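Local coordinates for protein putative efflux transporter (Bacteroides eggerthii, PDB 4L8J) that probably serves as the periplasmic membrane-fusion (adaptor) subunit of an efflux pump, as in relatives of the HlyD family, at residues L260-V274 with R284-L298. Residues are numbered along the deposited sequence; the frame is centred on the assembly and turned at random.
Sequences LSAVFGDSENKNTYV and RREVTVYSPTGEANL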
ATOM      1  N   LEU A 260       5.984  -2.097 -15.190  1.00 32.07           N
ATOM      2  CA  LEU A 260       5.759  -3.541 -15.277  1.00 31.55           C
ATOM      3  C   LEU A 260       6.202  -4.058 -16.661  1.00 33.87           C
ATOM      4  O   LEU A 260       6.822  -5.118 -16.746  1.00 33.32           O
ATOM      5  CB  LEU A 260       4.266  -3.854 -15.027  1.00 31.75           C
ATOM      6  CG  LEU A 260       3.754  -5.240 -15.383  1.00 37.81           C
ATOM      7  CD1 LEU A 260       4.374  -6.284 -14.490  1.00 39.12           C
ATOM      8  CD2 LEU A 260       2.231  -5.306 -15.303  1.00 42.47           C
ATOM      9  N   SER A 261       5.925  -3.280 -17.732  1.00 30.12           N
ATOM     10  CA  SER A 261       6.241  -3.668 -19.114  1.00 29.27           C
ATOM     11  C   SER A 261       7.773  -3.841 -19.362  1.00 32.81           C
ATOM     12  O   SER A 261       8.168  -4.366 -20.397  1.00 31.04           O
ATOM     13  CB  SER A 261       5.632  -2.664 -20.086  1.00 30.34           C
ATOM     14  OG  SER A 261       6.282  -1.406 -19.998  1.00 33.19           O
ATOM     15  N   ALA A 262       8.622  -3.417 -18.419  1.00 30.19           N
ATOM     16  CA  ALA A 262      10.077  -3.588 -18.534  1.00 29.85           C
ATOM     17  C   ALA A 262      10.527  -4.989 -18.103  1.00 32.25           C
ATOM     18  O   ALA A 262      11.592  -5.440 -18.526  1.00 28.92           O
ATOM     19  CB  ALA A 262      10.801  -2.546 -17.677  1.00 29.98           C
ATOM     20  N   VAL A 263       9.737  -5.656 -17.241  1.00 29.30           N
ATOM     21  CA  VAL A 263      10.129  -6.907 -16.630  1.00 29.64           C
ATOM     22  C   VAL A 263       9.609  -8.128 -17.418  1.00 33.69           C
ATOM     23  O   VAL A 263       8.459  -8.164 -17.872  1.00 32.38           O
ATOM     24  CB  VAL A 263       9.692  -6.935 -15.125  1.00 34.22           C
ATOM     25  CG1 VAL A 263      10.063  -8.251 -14.442  1.00 33.99           C
ATOM     26  CG2 VAL A 263      10.295  -5.756 -14.353  1.00 33.41           C
ATOM     27  N   PHE A 264      10.493  -9.131 -17.574  1.00 31.32           N
ATOM     28  CA  PHE A 264      10.178 -10.371 -18.273  1.00 31.78           C
ATOM     29  C   PHE A 264      10.849 -11.570 -17.573  1.00 37.40           C
ATOM     30  O   PHE A 264      11.744 -11.396 -16.729  1.00 35.61           O
ATOM     31  CB  PHE A 264      10.586 -10.277 -19.765  1.00 32.61           C
ATOM     32  CG  PHE A 264      12.034  -9.951 -20.033  1.00 33.65           C
ATOM     33  CD1 PHE A 264      12.454  -8.629 -20.164  1.00 36.11           C
ATOM     34  CD2 PHE A 264      12.974 -10.962 -20.180  1.00 34.79           C
ATOM     35  CE1 PHE A 264      13.795  -8.329 -20.427  1.00 36.28           C
ATOM     36  CE2 PHE A 264      14.308 -10.660 -20.468  1.00 36.94           C
ATOM     37  CZ  PHE A 264      14.708  -9.344 -20.583  1.00 34.15           C
ATOM     38  N   GLY A 265      10.382 -12.768 -17.918  1.00 36.74           N
ATOM     39  CA  GLY A 265      10.892 -14.013 -17.361  1.00 37.87           C
ATOM     40  C   GLY A 265      11.841 -14.763 -18.282  1.00 44.58           C
ATOM     41  O   GLY A 265      12.377 -14.209 -19.242  1.00 43.21           O
ATOM     42  N   ASP A 266      12.052 -16.038 -17.971  1.00 46.20           N
ATOM     43  CA  ASP A 266      12.881 -16.984 -18.715  1.00 47.83           C
ATOM     44  C   ASP A 266      12.127 -18.318 -18.775  1.00 51.29           C
ATOM     45  O   ASP A 266      11.575 -18.743 -17.764  1.00 50.73           O
ATOM     46  CB  ASP A 266      14.260 -17.146 -18.023  1.00 50.82           C
ATOM     47  CG  ASP A 266      15.357 -17.777 -18.874  1.00 60.35           C
ATOM     48  OD1 ASP A 266      15.110 -18.855 -19.464  1.00 61.14           O
ATOM     49  OD2 ASP A 266      16.478 -17.226 -18.901  1.00 63.12           O
ATOM     50  N   SER A 267      12.115 -18.984 -19.940  1.00 49.24           N
ATOM     51  CA  SER A 267      11.425 -20.279 -20.078  1.00 49.84           C
ATOM     52  C   SER A 267      12.149 -21.386 -19.279  1.00 53.72           C
ATOM     53  O   SER A 267      11.527 -22.399 -18.956  1.00 55.79           O
ATOM     54  CB  SER A 267      11.279 -20.673 -21.548  1.00 53.70           C
ATOM     55  OG  SER A 267      12.527 -20.878 -22.195  1.00 64.51           O
ATOM     56  N   GLU A 268      13.421 -21.146 -18.876  1.00 47.87           N
ATOM     57  CA  GLU A 268      14.252 -22.112 -18.140  1.00 47.00           C
ATOM     58  C   GLU A 268      14.272 -21.918 -16.632  1.00 50.28           C
ATOM     59  O   GLU A 268      14.794 -22.797 -15.951  1.00 51.15           O
ATOM     60  CB  GLU A 268      15.702 -22.089 -18.663  1.00 48.51           C
ATOM     61  CG  GLU A 268      15.830 -22.406 -20.150  1.00 62.34           C
ATOM     62  CD  GLU A 268      15.145 -23.674 -20.633  1.00 78.99           C
ATOM     63  OE1 GLU A 268      15.370 -24.737 -20.012  1.00 55.87           O
ATOM     64  OE2 GLU A 268      14.369 -23.602 -21.615  1.00 73.85           O
ATOM     65  N   ASN A 269      13.713 -20.801 -16.085  1.00 45.40           N
ATOM     66  CA  ASN A 269      13.743 -20.567 -14.633  1.00 44.75           C
ATOM     67  C   ASN A 269      12.582 -19.651 -14.150  1.00 45.39           C
ATOM     68  O   ASN A 269      11.730 -19.235 -14.947  1.00 43.49           O
ATOM     69  CB  ASN A 269      15.126 -19.968 -14.218  1.00 49.03           C
ATOM     70  CG  ASN A 269      15.478 -18.680 -14.938  1.00 69.40           C
ATOM     71  OD1 ASN A 269      14.726 -17.705 -14.904  1.00 56.47           O
ATOM     72  ND2 ASN A 269      16.610 -18.657 -15.639  1.00 61.30           N
ATOM     73  N   LYS A 270      12.582 -19.326 -12.845  1.00 42.08           N
ATOM     74  CA  LYS A 270      11.577 -18.464 -12.217  1.00 42.93           C
ATOM     75  C   LYS A 270      12.104 -16.987 -12.013  1.00 45.93           C
ATOM     76  O   LYS A 270      11.404 -16.166 -11.406  1.00 45.74           O
ATOM     77  CB  LYS A 270      11.093 -19.082 -10.879  1.00 46.59           C
ATOM     78  CG  LYS A 270      12.102 -19.042  -9.737  1.00 68.07           C
ATOM     79  CD  LYS A 270      11.434 -19.292  -8.392  1.00 79.89           C
ATOM     80  CE  LYS A 270      12.254 -18.739  -7.250  1.00 96.24           C
ATOM     81  NZ  LYS A 270      11.558 -18.890  -5.942  1.00108.65           N
ATOM     82  N   ASN A 271      13.293 -16.658 -12.567  1.00 40.89           N
ATOM     83  CA  ASN A 271      13.907 -15.324 -12.438  1.00 39.98           C
ATOM     84  C   ASN A 271      13.224 -14.232 -13.250  1.00 39.32           C
ATOM     85  O   ASN A 271      12.574 -14.496 -14.260  1.00 37.16           O
ATOM     86  CB  ASN A 271      15.374 -15.346 -12.837  1.00 37.58           C
ATOM     87  CG  ASN A 271      16.186 -16.378 -12.132  1.00 49.66           C
ATOM     88  OD1 ASN A 271      15.864 -16.784 -11.017  1.00 43.84           O
ATOM     89  ND2 ASN A 271      17.271 -16.805 -12.767  1.00 36.22           N
ATOM     90  N   THR A 272      13.423 -12.983 -12.814  1.00 35.74           N
ATOM     91  CA  THR A 272      12.890 -11.803 -13.509  1.00 32.81           C
ATOM     92  C   THR A 272      14.044 -10.972 -14.023  1.00 33.07           C
ATOM     93  O   THR A 272      15.065 -10.845 -13.360  1.00 31.36           O
ATOM     94  CB  THR A 272      11.947 -11.004 -12.617  1.00 37.18           C
ATOM     95  OG1 THR A 272      12.615 -10.670 -11.392  1.00 32.77           O
ATOM     96  CG2 THR A 272      10.633 -11.754 -12.355  1.00 37.88           C
ATOM     97  N   TYR A 273      13.865 -10.406 -15.215  1.00 30.51           N
ATOM     98  CA  TYR A 273      14.873  -9.614 -15.907  1.00 30.09           C
ATOM     99  C   TYR A 273      14.318  -8.334 -16.472  1.00 31.09           C
ATOM    100  O   TYR A 273      13.109  -8.189 -16.642  1.00 29.44           O
ATOM    101  CB  TYR A 273      15.468 -10.440 -17.091  1.00 30.95           C
ATOM    102  CG  TYR A 273      16.011 -11.793 -16.689  1.00 33.92           C
ATOM    103  CD1 TYR A 273      17.331 -11.941 -16.267  1.00 35.26           C
ATOM    104  CD2 TYR A 273      15.195 -12.923 -16.697  1.00 35.38           C
ATOM    105  CE1 TYR A 273      17.823 -13.179 -15.852  1.00 34.41           C
ATOM    106  CE2 TYR A 273      15.676 -14.163 -16.281  1.00 36.88           C
ATOM    107  CZ  TYR A 273      16.999 -14.293 -15.889  1.00 43.34           C
ATOM    108  OH  TYR A 273      17.469 -15.524 -15.493  1.00 44.76           O
ATOM    109  N   VAL A 274      15.246  -7.439 -16.843  1.00 28.11           N
ATOM    110  CA  VAL A 274      15.035  -6.221 -17.621  1.00 28.42           C
ATOM    111  C   VAL A 274      16.127  -6.158 -18.706  1.00 30.92           C
ATOM    112  O   VAL A 274      17.171  -6.811 -18.576  1.00 29.55           O
ATOM    113  CB  VAL A 274      15.033  -4.891 -16.793  1.00 31.32           C
ATOM    114  CG1 VAL A 274      13.878  -4.834 -15.795  1.00 29.87           C
ATOM    115  CG2 VAL A 274      16.390  -4.642 -16.130  1.00 31.29           C
ATOM    116  N   ARG A 284      20.850  -8.048 -20.915  1.00 35.14           N
ATOM    117  CA  ARG A 284      19.913  -8.575 -19.931  1.00 34.67           C
ATOM    118  C   ARG A 284      20.462  -8.422 -18.500  1.00 37.18           C
ATOM    119  O   ARG A 284      21.649  -8.626 -18.252  1.00 36.40           O
ATOM    120  CB  ARG A 284      19.556 -10.027 -20.227  1.00 32.00           C
ATOM    121  CG  ARG A 284      18.191 -10.427 -19.656  1.00 37.21           C
ATOM    122  CD  ARG A 284      17.866 -11.885 -19.919  1.00 43.29           C
ATOM    123  NE  ARG A 284      18.899 -12.782 -19.382  1.00 47.89           N
ATOM    124  CZ  ARG A 284      18.732 -14.087 -19.202  1.00 58.07           C
ATOM    125  NH1 ARG A 284      17.568 -14.658 -19.485  1.00 42.51           N
ATOM    126  NH2 ARG A 284      19.719 -14.827 -18.712  1.00 45.81           N
ATOM    127  N   ARG A 285      19.572  -8.030 -17.584  1.00 33.13           N
ATOM    128  CA  ARG A 285      19.894  -7.803 -16.193  1.00 32.74           C
ATOM    129  C   ARG A 285      18.851  -8.465 -15.299  1.00 34.32           C
ATOM    130  O   ARG A 285      17.657  -8.153 -15.394  1.00 31.58           O
ATOM    131  CB  ARG A 285      19.984  -6.284 -15.940  1.00 33.09           C
ATOM    132  CG  ARG A 285      20.177  -5.883 -14.483  1.00 37.50           C
ATOM    133  CD  ARG A 285      21.627  -5.945 -14.010  1.00 39.10           C
ATOM    134  NE  ARG A 285      22.472  -4.960 -14.692  1.00 32.66           N
ATOM    135  CZ  ARG A 285      22.490  -3.657 -14.436  1.00 45.47           C
ATOM    136  NH1 ARG A 285      21.721  -3.147 -13.477  1.00 31.91           N
ATOM    137  NH2 ARG A 285      23.288  -2.852 -15.128  1.00 35.74           N
ATOM    138  N   GLU A 286      19.305  -9.378 -14.419  1.00 32.06           N
ATOM    139  CA  GLU A 286      18.406 -10.023 -13.477  1.00 32.22           C
ATOM    140  C   GLU A 286      18.077  -9.048 -12.346  1.00 36.19           C
ATOM    141  O   GLU A 286      18.956  -8.340 -11.834  1.00 34.79           O
ATOM    142  CB  GLU A 286      18.991 -11.328 -12.919  1.00 34.47           C
ATOM    143  CG  GLU A 286      17.959 -12.039 -12.067  1.00 43.64           C
ATOM    144  CD  GLU A 286      18.381 -13.310 -11.365  1.00 58.46           C
ATOM    145  OE1 GLU A 286      19.560 -13.709 -11.493  1.00 45.03           O
ATOM    146  OE2 GLU A 286      17.522 -13.907 -10.679  1.00 50.19           O
ATOM    147  N   VAL A 287      16.793  -8.987 -12.010  1.00 32.51           N
ATOM    148  CA  VAL A 287      16.259  -8.102 -10.972  1.00 31.51           C
ATOM    149  C   VAL A 287      15.425  -8.946  -9.978  1.00 34.99           C
ATOM    150  O   VAL A 287      14.973 -10.046 -10.320  1.00 32.79           O
ATOM    151  CB  VAL A 287      15.417  -6.932 -11.579  1.00 33.71           C
ATOM    152  CG1 VAL A 287      16.260  -6.042 -12.502  1.00 33.14           C
ATOM    153  CG2 VAL A 287      14.157  -7.433 -12.308  1.00 32.97           C
ATOM    154  N   THR A 288      15.235  -8.412  -8.760  1.00 31.96           N
ATOM    155  CA  THR A 288      14.381  -8.987  -7.736  1.00 31.91           C
ATOM    156  C   THR A 288      13.246  -8.013  -7.561  1.00 35.03           C
ATOM    157  O   THR A 288      13.466  -6.852  -7.220  1.00 33.89           O
ATOM    158  CB  THR A 288      15.127  -9.295  -6.415  1.00 36.82           C
ATOM    159  OG1 THR A 288      16.232 -10.133  -6.692  1.00 41.99           O
ATOM    160  CG2 THR A 288      14.218  -9.996  -5.371  1.00 35.40           C
ATOM    161  N   VAL A 289      12.031  -8.477  -7.835  1.00 32.37           N
ATOM    162  CA  VAL A 289      10.821  -7.699  -7.652  1.00 32.03           C
ATOM    163  C   VAL A 289      10.503  -7.731  -6.153  1.00 37.40           C
ATOM    164  O   VAL A 289      10.533  -8.805  -5.540  1.00 36.65           O
ATOM    165  CB  VAL A 289       9.644  -8.206  -8.540  1.00 34.87           C
ATOM    166  CG1 VAL A 289       8.357  -7.415  -8.270  1.00 34.39           C
ATOM    167  CG2 VAL A 289      10.001  -8.130 -10.015  1.00 34.11           C
ATOM    168  N   TYR A 290      10.245  -6.565  -5.558  1.00 35.50           N
ATOM    169  CA  TYR A 290       9.901  -6.487  -4.147  1.00 37.38           C
ATOM    170  C   TYR A 290       8.620  -7.271  -3.854  1.00 45.31           C
ATOM    171  O   TYR A 290       7.570  -7.033  -4.472  1.00 44.61           O
ATOM    172  CB  TYR A 290       9.741  -5.030  -3.659  1.00 39.07           C
ATOM    173  CG  TYR A 290       9.279  -4.967  -2.217  1.00 43.09           C
ATOM    174  CD1 TYR A 290      10.154  -5.247  -1.171  1.00 45.87           C
ATOM    175  CD2 TYR A 290       7.938  -4.750  -1.903  1.00 44.48           C
ATOM    176  CE1 TYR A 290       9.723  -5.247   0.154  1.00 48.40           C
ATOM    177  CE2 TYR A 290       7.485  -4.799  -0.585  1.00 46.59           C
ATOM    178  CZ  TYR A 290       8.388  -5.013   0.443  1.00 55.16           C
ATOM    179  OH  TYR A 290       7.960  -5.026   1.744  1.00 59.36           O
ATOM    180  N   SER A 291       8.718  -8.185  -2.891  1.00 46.88           N
ATOM    181  CA  SER A 291       7.587  -8.979  -2.444  1.00 50.49           C
ATOM    182  C   SER A 291       7.629  -9.113  -0.910  1.00 64.98           C
ATOM    183  O   SER A 291       8.641  -9.586  -0.372  1.00 66.09           O
ATOM    184  CB  SER A 291       7.557 -10.346  -3.124  1.00 51.69           C
ATOM    185  OG  SER A 291       6.323 -10.988  -2.848  1.00 57.98           O
ATOM    186  N   PRO A 292       6.561  -8.661  -0.194  1.00 67.08           N
ATOM    187  CA  PRO A 292       6.556  -8.792   1.275  1.00 69.76           C
ATOM    188  C   PRO A 292       6.570 -10.270   1.702  1.00 77.89           C
ATOM    189  O   PRO A 292       7.550 -10.717   2.312  1.00 78.45           O
ATOM    190  CB  PRO A 292       5.261  -8.069   1.702  1.00 71.60           C
ATOM    191  CG  PRO A 292       4.826  -7.265   0.488  1.00 74.61           C
ATOM    192  CD  PRO A 292       5.299  -8.065  -0.685  1.00 69.04           C
ATOM    193  N   THR A 293       5.534 -11.043   1.314  1.00 76.03           N
ATOM    194  CA  THR A 293       5.446 -12.458   1.676  1.00 77.13           C
ATOM    195  C   THR A 293       5.405 -13.324   0.413  1.00 79.50           C
ATOM    196  O   THR A 293       4.476 -13.217  -0.391  1.00 79.49           O
ATOM    197  CB  THR A 293       4.236 -12.724   2.610  1.00 91.52           C
ATOM    198  OG1 THR A 293       4.133 -11.687   3.600  1.00 94.57           O
ATOM    199  CG2 THR A 293       4.306 -14.095   3.299  1.00 90.77           C
ATOM    200  N   GLY A 294       6.432 -14.160   0.267  1.00 74.69           N
ATOM    201  CA  GLY A 294       6.581 -15.126  -0.817  1.00 73.46           C
ATOM    202  C   GLY A 294       6.906 -14.586  -2.197  1.00 72.58           C
ATOM    203  O   GLY A 294       7.929 -13.919  -2.392  1.00 72.10           O
ATOM    204  N   GLU A 295       6.061 -14.953  -3.184  1.00 64.18           N
ATOM    205  CA  GLU A 295       6.234 -14.578  -4.588  1.00 61.00           C
ATOM    206  C   GLU A 295       5.398 -13.340  -4.925  1.00 57.87           C
ATOM    207  O   GLU A 295       4.278 -13.212  -4.424  1.00 58.05           O
ATOM    208  CB  GLU A 295       5.875 -15.753  -5.519  1.00 62.57           C
ATOM    209  CG  GLU A 295       6.704 -17.019  -5.308  1.00 75.73           C
ATOM    210  CD  GLU A 295       8.209 -16.939  -5.521  1.00102.88           C
ATOM    211  OE1 GLU A 295       8.669 -16.099  -6.333  1.00 95.61           O
ATOM    212  OE2 GLU A 295       8.928 -17.752  -4.896  1.00 98.94           O
ATOM    213  N   ALA A 296       5.940 -12.428  -5.768  1.00 47.86           N
ATOM    214  CA  ALA A 296       5.240 -11.192  -6.148  1.00 44.62           C
ATOM    215  C   ALA A 296       3.875 -11.498  -6.794  1.00 42.61           C
ATOM    216  O   ALA A 296       3.768 -12.387  -7.651  1.00 39.14           O
ATOM    217  CB  ALA A 296       6.100 -10.356  -7.086  1.00 44.54           C
ATOM    218  N   ASN A 297       2.849 -10.757  -6.348  1.00 37.70           N
ATOM    219  CA  ASN A 297       1.479 -10.882  -6.865  0.50 37.33           C
ATOM    220  C   ASN A 297       1.000  -9.556  -7.443  1.00 40.38           C
ATOM    221  O   ASN A 297       1.479  -8.484  -7.047  1.00 39.50           O
ATOM    222  CB  ASN A 297       0.491 -11.365  -5.794  0.50 38.07           C
ATOM    223  CG  ASN A 297       0.773 -12.747  -5.282  0.50 50.04           C
ATOM    224  OD1 ASN A 297       0.273 -13.758  -5.808  0.50 32.31           O
ATOM    225  ND2 ASN A 297       1.548 -12.808  -4.211  0.50 47.37           N
ATOM    226  N   LEU A 298       0.054  -9.639  -8.410  1.00 33.67           N
ATOM    227  CA  LEU A 298      -0.553  -8.484  -9.068  1.00 31.78           C
ATOM    228  C   LEU A 298      -2.043  -8.408  -8.746  1.00 36.30           C
ATOM    229  O   LEU A 298      -2.728  -9.429  -8.605  1.00 34.35           O
ATOM    230  CB  LEU A 298      -0.387  -8.535 -10.607  1.00 31.06           C
ATOM    231  CG  LEU A 298       1.020  -8.361 -11.196  1.00 35.48           C
ATOM    232  CD1 LEU A 298       0.962  -8.440 -12.725  1.00 34.81           C
ATOM    233  CD2 LEU A 298       1.652  -6.994 -10.776  1.00 35.86           C
TER
HETATM  234  O   HOH W   1      14.957 -14.019 -20.726  1.00 46.69           O
HETATM  235  O   HOH W   2      11.712 -11.217  -8.731  1.00 33.67           O
HETATM  236  O   HOH W   3      15.130 -12.804 -10.447  1.00 36.79           O
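Arg284 lays its guanidinium flat on the ring of Tyr273, a worked example of a cation-pi stack across the two strands of a beta hairpin. The two planes are only 3° apart, and Arg284 CZ sits 3.8 Å from the Tyr273 ring centroid. A bend at chi3 (57°) folds the otherwise extended arginine chain over the ring. Phe264 CZ touches Arg284 CG (3.8 Å), approaching obliquely. At the guanidinium edge, NH1 of Arg284 forms a salt bridge to OD2 of Asp266 (2.9 Å), while a water links NH1 to Gly265 O; stack and edge bonds together limit the group's rotation. The Tyr273 hydroxyl accepts a nearly straight bond, in the amide plane, from Asn271 ND2 (3.0 Å). On the other face of the hairpin, Thr272 OG1 donates to Val287 O from above the carbonyl plane (2.7 Å), and Val274 CG2 packs on Val287 CG1. Farther out, Lys270, extended beyond CG, carries NZ to a salt bridge with OE2 of the poorly ordered Glu295 (3.1 Å). Arg285 instead forms a salt bridge with Glu308 of the second subunit. Paired backbone bonds between Val274 and Arg285 belong to the antiparallel ladder of the beta hairpin formed by strands 271-278 and 281-289.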